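Local coordinates for engineered Protein OR366 (Synthetic construct, PDB 4RZP) that is a de novo engineered helical-repeat protein with no known activity, probably made as a solenoid of stacked, near-identical armadillo-like repeats, at residues A[47-61]-A[85-97]. Residues are numbered along the deposited sequence; the frame is centred on the assembly and turned at random.
Sequences EKLVELLTHDDSKVQ and AGALEKLVELLTH
At the edge of the His97 ring, NE2 of the Gln61 amide lies near the ring plane, 4.1 Å from His97 ND1, with amide and ring planes turned 48° apart. These groups close one end of a contact between successive repeats of an armadillo-like solenoid, where helix 45-52 and the start of helix 58-71 pack against helix 87-94. The carbonyl O of Glu93, four residues back in the same segment, lies over one face of the imidazole, displaced to its margin, and Asp56 OD1 approaches obliquely. Through its other ring nitrogen, NE2, His97 donates to the anti lone pair of Glu93 OE2 at 2.7 Å, tilted out of the ring plane, which helps fix the ring's rotation.

The middle of the contact is aliphatic. Leu53 fits between Lys90, Leu91 and Leu94, its CD1 4.0 Å from Leu91 CD2, while the Leu94 side chain crosses Leu53 at about a right angle, bringing CD1 against Leu53 CD2. Behind it, Ala64 and Leu68 of helix 58-71 also touch Leu53. Val50 projects CG1, anti to the backbone N (chi1 174°), onto Lys90 CG at 3.7 Å; CG2 faces Ala85 O and Ala87. The Lys90 chain, bent at chi2 (-71°), runs on past Thr54, whose CG2 lies 3.6 Å from Lys90 CD. Buried Gln61 is anchored within its own segment, NE2 donating to Leu53 O at 3.1 Å from above the carbonyl plane, with Leu94 CD2 against both atoms of this bond.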
loop_
_atom_site.group_PDB
_atom_site.type_symbol
_atom_site.label_atom_id
_atom_site.label_comp_id
_atom_site.label_asym_id
_atom_site.label_seq_id
_atom_site.Cartn_x
_atom_site.Cartn_y
_atom_site.Cartn_z
ATOM N N GLU A 47 8.962 14.003 10.803
ATOM C CA GLU A 47 9.713 13.406 11.909
ATOM C C GLU A 47 8.751 12.916 12.992
ATOM O O GLU A 47 8.763 11.737 13.358
ATOM C CB GLU A 47 10.709 14.403 12.511
ATOM C CG GLU A 47 11.949 14.660 11.661
ATOM C CD GLU A 47 11.645 15.236 10.269
ATOM O OE1 GLU A 47 10.978 16.290 10.162
ATOM O OE2 GLU A 47 12.085 14.629 9.270
ATOM N N LYS A 48 7.892 13.821 13.458
ATOM C CA LYS A 48 6.984 13.540 14.570
ATOM C C LYS A 48 5.983 12.431 14.262
ATOM O O LYS A 48 5.737 11.549 15.094
ATOM C CB LYS A 48 6.217 14.808 14.987
ATOM C CG LYS A 48 6.873 15.628 16.113
ATOM C CD LYS A 48 8.195 16.226 15.660
ATOM C CE LYS A 48 8.804 17.129 16.716
ATOM N NZ LYS A 48 10.038 17.785 16.202
ATOM N N LEU A 49 5.396 12.482 13.073
ATOM C CA LEU A 49 4.430 11.466 12.683
ATOM C C LEU A 49 5.072 10.090 12.685
ATOM O O LEU A 49 4.541 9.162 13.283
ATOM C CB LEU A 49 3.844 11.774 11.307
ATOM C CG LEU A 49 2.713 12.805 11.287
ATOM C CD1 LEU A 49 2.277 13.039 9.860
ATOM C CD2 LEU A 49 1.539 12.336 12.116
ATOM N N VAL A 50 6.218 9.965 12.030
ATOM C CA VAL A 50 6.903 8.681 11.934
ATOM C C VAL A 50 7.208 8.053 13.304
ATOM O O VAL A 50 7.058 6.841 13.497
ATOM C CB VAL A 50 8.198 8.825 11.128
ATOM C CG1 VAL A 50 8.979 7.545 11.136
ATOM C CG2 VAL A 50 7.856 9.181 9.690
ATOM N N GLU A 51 7.606 8.873 14.269
ATOM C CA GLU A 51 7.911 8.347 15.592
ATOM C C GLU A 51 6.677 7.880 16.352
ATOM O O GLU A 51 6.775 6.990 17.182
ATOM C CB GLU A 51 8.665 9.380 16.417
ATOM C CG GLU A 51 10.144 9.380 16.090
ATOM C CD GLU A 51 10.954 10.246 17.025
ATOM O OE1 GLU A 51 10.751 10.135 18.254
ATOM O OE2 GLU A 51 11.794 11.035 16.531
ATOM N N LEU A 52 5.516 8.459 16.068
ATOM C CA LEU A 52 4.271 7.948 16.639
ATOM C C LEU A 52 4.031 6.495 16.226
ATOM O O LEU A 52 3.324 5.762 16.898
ATOM C CB LEU A 52 3.073 8.801 16.206
ATOM C CG LEU A 52 2.924 10.241 16.707
ATOM C CD1 LEU A 52 1.588 10.771 16.259
ATOM C CD2 LEU A 52 3.061 10.352 18.213
ATOM N N LEU A 53 4.614 6.077 15.111
ATOM C CA LEU A 53 4.389 4.722 14.633
ATOM C C LEU A 53 5.012 3.664 15.554
ATOM O O LEU A 53 4.663 2.486 15.466
ATOM C CB LEU A 53 4.933 4.569 13.208
ATOM C CG LEU A 53 4.479 5.613 12.185
ATOM C CD1 LEU A 53 5.046 5.291 10.813
ATOM C CD2 LEU A 53 2.965 5.701 12.122
ATOM N N THR A 54 5.930 4.081 16.424
ATOM C CA THR A 54 6.599 3.154 17.336
ATOM C C THR A 54 5.992 3.147 18.761
ATOM O O THR A 54 6.442 2.387 19.612
ATOM C CB THR A 54 8.120 3.468 17.443
ATOM O OG1 THR A 54 8.354 4.559 18.348
ATOM C CG2 THR A 54 8.681 3.827 16.094
ATOM N N HIS A 55 4.992 3.990 19.027
ATOM C CA HIS A 55 4.286 3.908 20.303
ATOM C C HIS A 55 3.269 2.785 20.173
ATOM O O HIS A 55 2.561 2.736 19.172
ATOM C CB HIS A 55 3.579 5.219 20.686
ATOM C CG HIS A 55 4.499 6.395 20.845
ATOM N ND1 HIS A 55 4.035 7.677 21.096
ATOM C CD2 HIS A 55 5.847 6.502 20.748
ATOM C CE1 HIS A 55 5.055 8.506 21.178
ATOM N NE2 HIS A 55 6.171 7.822 20.966
ATOM N N ASP A 56 3.198 1.884 21.163
ATOM C CA ASP A 56 2.236 0.766 21.105
ATOM C C ASP A 56 0.863 1.248 21.573
ATOM O O ASP A 56 0.410 0.939 22.678
ATOM C CB ASP A 56 2.704 -0.449 21.926
ATOM C CG ASP A 56 2.349 -1.792 21.249
ATOM O OD1 ASP A 56 2.446 -1.861 20.000
ATOM O OD2 ASP A 56 2.000 -2.777 21.953
ATOM N N ASP A 57 0.223 2.015 20.697
ATOM C CA ASP A 57 -1.068 2.606 20.963
ATOM C C ASP A 57 -1.846 2.590 19.662
ATOM O O ASP A 57 -1.792 3.537 18.876
ATOM C CB ASP A 57 -0.912 4.025 21.510
ATOM C CG ASP A 57 -2.216 4.607 22.020
ATOM O OD1 ASP A 57 -3.287 4.004 21.755
ATOM O OD2 ASP A 57 -2.165 5.693 22.656
ATOM N N SER A 58 -2.547 1.486 19.454
ATOM C CA SER A 58 -3.291 1.209 18.244
ATOM C C SER A 58 -3.910 2.435 17.568
ATOM O O SER A 58 -3.678 2.684 16.379
ATOM C CB SER A 58 -4.383 0.206 18.567
ATOM O OG SER A 58 -5.029 -0.206 17.391
ATOM N N LYS A 59 -4.676 3.210 18.330
ATOM C CA LYS A 59 -5.374 4.362 17.761
ATOM C C LYS A 59 -4.373 5.423 17.308
ATOM O O LYS A 59 -4.544 6.031 16.247
ATOM C CB LYS A 59 -6.392 4.950 18.758
ATOM C CG LYS A 59 -5.828 5.400 20.104
ATOM C CD LYS A 59 -6.905 6.153 20.936
ATOM C CE LYS A 59 -6.396 6.564 22.318
ATOM N NZ LYS A 59 -5.983 5.365 23.144
ATOM N N VAL A 60 -3.312 5.630 18.080
ATOM C CA VAL A 60 -2.297 6.598 17.671
ATOM C C VAL A 60 -1.603 6.167 16.391
ATOM O O VAL A 60 -1.636 6.885 15.407
ATOM C CB VAL A 60 -1.256 6.829 18.757
ATOM C CG1 VAL A 60 -0.065 7.618 18.195
ATOM C CG2 VAL A 60 -1.915 7.573 19.920
ATOM N N GLN A 61 -0.988 4.996 16.400
ATOM C CA GLN A 61 -0.453 4.439 15.169
ATOM C C GLN A 61 -1.389 4.601 13.961
ATOM O O GLN A 61 -0.959 5.057 12.901
ATOM C CB GLN A 61 -0.119 2.970 15.383
ATOM C CG GLN A 61 1.148 2.796 16.144
ATOM C CD GLN A 61 1.223 1.455 16.786
ATOM O OE1 GLN A 61 0.312 1.074 17.516
ATOM N NE2 GLN A 61 2.326 0.742 16.580
ATOM N N ALA A 85 12.270 10.660 5.518
ATOM C CA ALA A 85 11.962 10.752 6.943
ATOM C C ALA A 85 11.810 9.360 7.577
ATOM O O ALA A 85 11.331 9.221 8.708
ATOM C CB ALA A 85 10.704 11.583 7.157
ATOM N N GLY A 86 12.221 8.337 6.837
ATOM C CA GLY A 86 12.353 6.995 7.379
ATOM C C GLY A 86 11.048 6.273 7.665
ATOM O O GLY A 86 10.980 5.383 8.516
ATOM N N ALA A 87 10.003 6.638 6.942
ATOM C CA ALA A 87 8.698 6.043 7.172
ATOM C C ALA A 87 8.707 4.549 6.876
ATOM O O ALA A 87 8.200 3.752 7.668
ATOM C CB ALA A 87 7.631 6.752 6.325
ATOM N N LEU A 88 9.287 4.175 5.743
ATOM C CA LEU A 88 9.227 2.789 5.298
ATOM C C LEU A 88 9.694 1.791 6.368
ATOM O O LEU A 88 9.037 0.768 6.597
ATOM C CB LEU A 88 10.045 2.607 4.020
ATOM C CG LEU A 88 9.324 2.891 2.707
ATOM C CD1 LEU A 88 9.003 4.355 2.533
ATOM C CD2 LEU A 88 10.212 2.499 1.601
ATOM N N GLU A 89 10.805 2.090 7.040
ATOM C CA GLU A 89 11.278 1.205 8.104
ATOM C C GLU A 89 10.189 0.925 9.150
ATOM O O GLU A 89 9.903 -0.244 9.464
ATOM C CB GLU A 89 12.524 1.785 8.773
ATOM C CG GLU A 89 13.662 0.782 8.829
ATOM C CD GLU A 89 15.013 1.431 8.614
ATOM O OE1 GLU A 89 15.357 2.338 9.407
ATOM O OE2 GLU A 89 15.712 1.053 7.636
ATOM N N LYS A 90 9.590 1.992 9.673
ATOM C CA LYS A 90 8.566 1.852 10.684
ATOM C C LYS A 90 7.273 1.313 10.087
ATOM O O LYS A 90 6.571 0.519 10.717
ATOM C CB LYS A 90 8.312 3.196 11.371
ATOM C CG LYS A 90 9.566 3.982 11.749
ATOM C CD LYS A 90 10.314 3.346 12.910
ATOM C CE LYS A 90 11.590 4.121 13.234
ATOM N NZ LYS A 90 12.404 3.486 14.311
ATOM N N LEU A 91 6.945 1.756 8.879
ATOM C CA LEU A 91 5.698 1.331 8.250
ATOM C C LEU A 91 5.655 -0.178 8.061
ATOM O O LEU A 91 4.689 -0.845 8.461
ATOM C CB LEU A 91 5.507 2.015 6.908
ATOM C CG LEU A 91 5.010 3.452 6.928
ATOM C CD1 LEU A 91 5.019 3.959 5.486
ATOM C CD2 LEU A 91 3.615 3.517 7.558
ATOM N N VAL A 92 6.706 -0.715 7.453
ATOM C CA VAL A 92 6.776 -2.155 7.269
ATOM C C VAL A 92 6.752 -2.866 8.620
ATOM O O VAL A 92 6.117 -3.907 8.763
ATOM C CB VAL A 92 8.018 -2.578 6.496
ATOM C CG1 VAL A 92 8.019 -4.086 6.331
ATOM C CG2 VAL A 92 8.044 -1.907 5.139
ATOM N N GLU A 93 7.427 -2.294 9.611
ATOM C CA GLU A 93 7.347 -2.809 10.971
ATOM C C GLU A 93 5.886 -2.978 11.419
ATOM O O GLU A 93 5.521 -4.064 11.890
ATOM C CB GLU A 93 8.098 -1.895 11.935
ATOM C CG GLU A 93 7.801 -2.156 13.404
ATOM C CD GLU A 93 8.235 -3.541 13.825
ATOM O OE1 GLU A 93 9.251 -4.032 13.285
ATOM O OE2 GLU A 93 7.581 -4.127 14.710
ATOM N N LEU A 94 5.054 -1.943 11.241
ATOM C CA LEU A 94 3.643 -1.990 11.673
ATOM C C LEU A 94 2.830 -3.136 11.061
ATOM O O LEU A 94 1.759 -3.459 11.570
ATOM C CB LEU A 94 2.925 -0.687 11.340
ATOM C CG LEU A 94 3.300 0.602 12.073
ATOM C CD1 LEU A 94 2.543 1.796 11.481
ATOM C CD2 LEU A 94 2.992 0.445 13.534
ATOM N N LEU A 95 3.317 -3.737 9.972
ATOM C CA LEU A 95 2.573 -4.789 9.284
ATOM C C LEU A 95 2.571 -6.111 10.038
ATOM O O LEU A 95 1.741 -6.978 9.767
ATOM C CB LEU A 95 3.145 -5.044 7.891
ATOM C CG LEU A 95 3.104 -3.988 6.792
ATOM C CD1 LEU A 95 3.749 -4.571 5.544
ATOM C CD2 LEU A 95 1.695 -3.508 6.498
ATOM N N THR A 96 3.505 -6.280 10.969
ATOM C CA THR A 96 3.615 -7.533 11.722
ATOM C C THR A 96 2.811 -7.589 13.041
ATOM O O THR A 96 2.593 -8.669 13.586
ATOM C CB THR A 96 5.076 -7.834 12.041
ATOM O OG1 THR A 96 5.707 -6.648 12.548
ATOM C CG2 THR A 96 5.791 -8.260 10.781
ATOM N N HIS A 97 2.375 -6.443 13.557
ATOM C CA HIS A 97 1.536 -6.435 14.751
ATOM C C HIS A 97 0.131 -6.693 14.288
ATOM O O HIS A 97 -0.406 -5.916 13.504
ATOM C CB HIS A 97 1.599 -5.103 15.488
ATOM C CG HIS A 97 2.985 -4.569 15.656
ATOM N ND1 HIS A 97 3.242 -3.254 15.958
ATOM C CD2 HIS A 97 4.193 -5.184 15.572
ATOM C CE1 HIS A 97 4.551 -3.065 16.038
ATOM N NE2 HIS A 97 5.146 -4.225 15.812
#